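Local coordinates for hypothetical protein MG296 homolog (Mycoplasma pneumoniae, PDB 2I15) that is of unknown function but folds as an all-helical protein of the Mg296 family, at residues Q19-F22 and E23-D26. Sequence-based numbering, arbitrary orientation.
Sequences QTEF and EKVD
Lys24 runs alongside Glu21 at the C-terminal end of helix 9-23, its CE lying against the Glu21 carboxylate while CG passes over the carbonyl oxygens of Glu21 and Thr20. A salt bridge joins Lys24 NZ to Glu21 OE2 at 3.1 Å, the ammonium group coming from above the carboxylate plane, 43° out of it. Two bends bring the charges together: Glu21 turns back at chi2 (43°), and the lysine chain, extended through chi3, kinks at its last torsion. On the backbone, Lys24 N still makes a helical bond to Thr20 O (3.2 Å), with a weak, longer one to Glu21 O.

Glu23 reaches back along the helix beside Gln19, the two side chains pointing the same way. One water donates to both Thr20 OG1, at 2.6 Å, and Glu23 OE1, at 2.7 Å, and so ties the carboxylate to the preceding turn; Thr20 OG1 is also hydrogen-bonded to Gln16 O. A second water bridges Phe22 O and Val25 O, donating to each, and sits above the Phe22 ring, over its centre. It thus links the last turn of the helix to the connecting loop. Val25 CG1 packs 3.6 Å from Phe22 O and its side chain touches Phe30, whose ring also meets that of Phe22 edge-to-face.

Lys24 is the first residue to leave helical backbone angles. The Asp26 side chain then caps a backbone N at the start of helix 27-41, and its OD2 also hydrogen-bonds Thr29 OG1. The C-terminal end of one helix thus runs through a short, exposed interhelical loop into the N-cap of the next, joining the first two helices of this all-alpha protein.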
loop_
_atom_site.group_PDB
_atom_site.type_symbol
_atom_site.label_atom_id
_atom_site.label_comp_id
_atom_site.label_asym_id
_atom_site.label_seq_id
_atom_site.Cartn_x
_atom_site.Cartn_y
_atom_site.Cartn_z
ATOM N N GLN A 19 -14.968 -36.443 -16.260
ATOM C CA GLN A 19 -14.509 -37.808 -16.022
ATOM C C GLN A 19 -13.290 -38.100 -16.926
ATOM O O GLN A 19 -12.239 -38.516 -16.440
ATOM C CB GLN A 19 -15.660 -38.778 -16.328
ATOM C CG GLN A 19 -15.522 -40.219 -15.803
ATOM C CD GLN A 19 -16.845 -41.014 -15.910
ATOM O OE1 GLN A 19 -17.504 -41.307 -14.902
ATOM N NE2 GLN A 19 -17.230 -41.354 -17.138
ATOM N N THR A 20 -13.438 -37.849 -18.230
ATOM C CA THR A 20 -12.376 -38.067 -19.223
ATOM C C THR A 20 -11.209 -37.103 -18.958
ATOM O O THR A 20 -10.028 -37.449 -19.066
ATOM C CB THR A 20 -12.916 -37.829 -20.645
ATOM O OG1 THR A 20 -13.933 -38.801 -20.938
ATOM C CG2 THR A 20 -11.790 -37.983 -21.673
ATOM N N GLU A 21 -11.575 -35.872 -18.641
ATOM C CA GLU A 21 -10.625 -34.826 -18.329
ATOM C C GLU A 21 -9.691 -35.336 -17.216
ATOM O O GLU A 21 -8.467 -35.272 -17.330
ATOM C CB GLU A 21 -11.417 -33.609 -17.875
ATOM C CG GLU A 21 -10.936 -32.249 -18.384
ATOM C CD GLU A 21 -10.545 -32.211 -19.851
ATOM O OE1 GLU A 21 -11.153 -32.935 -20.662
ATOM O OE2 GLU A 21 -9.629 -31.432 -20.183
ATOM N N PHE A 22 -10.297 -35.876 -16.162
ATOM C CA PHE A 22 -9.608 -36.422 -14.995
ATOM C C PHE A 22 -8.667 -37.602 -15.257
ATOM O O PHE A 22 -7.608 -37.720 -14.630
ATOM C CB PHE A 22 -10.654 -36.856 -13.962
ATOM C CG PHE A 22 -10.095 -37.670 -12.830
ATOM C CD1 PHE A 22 -9.429 -37.055 -11.771
ATOM C CD2 PHE A 22 -10.243 -39.061 -12.815
ATOM C CE1 PHE A 22 -8.928 -37.801 -10.724
ATOM C CE2 PHE A 22 -9.736 -39.817 -11.754
ATOM C CZ PHE A 22 -9.080 -39.186 -10.713
ATOM N N GLU A 23 -9.047 -38.472 -16.182
ATOM C CA GLU A 23 -8.248 -39.653 -16.475
ATOM C C GLU A 23 -7.023 -39.355 -17.336
ATOM O O GLU A 23 -6.021 -40.080 -17.289
ATOM C CB GLU A 23 -9.139 -40.710 -17.148
ATOM C CG GLU A 23 -10.532 -40.741 -16.557
ATOM C CD GLU A 23 -11.497 -41.614 -17.329
ATOM O OE1 GLU A 23 -11.496 -41.545 -18.579
ATOM O OE2 GLU A 23 -12.274 -42.355 -16.682
ATOM N N LYS A 24 -7.102 -38.277 -18.108
ATOM C CA LYS A 24 -6.018 -37.877 -19.006
ATOM C C LYS A 24 -5.067 -36.854 -18.400
ATOM O O LYS A 24 -4.322 -36.185 -19.117
ATOM C CB LYS A 24 -6.601 -37.315 -20.309
ATOM C CG LYS A 24 -7.344 -35.981 -20.175
ATOM C CD LYS A 24 -7.549 -35.336 -21.554
ATOM C CE LYS A 24 -8.438 -34.098 -21.513
ATOM N NZ LYS A 24 -7.728 -32.917 -22.053
ATOM N N VAL A 25 -5.096 -36.724 -17.080
ATOM C CA VAL A 25 -4.227 -35.782 -16.372
ATOM C C VAL A 25 -3.419 -36.656 -15.408
ATOM O O VAL A 25 -3.900 -37.708 -14.991
ATOM C CB VAL A 25 -5.103 -34.723 -15.582
ATOM C CG1 VAL A 25 -5.170 -35.055 -14.107
ATOM C CG2 VAL A 25 -4.584 -33.342 -15.789
ATOM N N ASP A 26 -2.205 -36.250 -15.056
ATOM C CA ASP A 26 -1.416 -37.041 -14.111
ATOM C C ASP A 26 -2.202 -37.036 -12.801
ATOM O O ASP A 26 -2.422 -35.964 -12.231
ATOM C CB ASP A 26 -0.040 -36.408 -13.890
ATOM C CG ASP A 26 0.867 -37.275 -13.035
ATOM O OD1 ASP A 26 1.122 -38.436 -13.427
ATOM O OD2 ASP A 26 1.330 -36.807 -11.967
HETATM O O HOH W 1 -13.899 -41.091 -19.744
HETATM O O HOH W 2 -5.884 -38.848 -13.030
#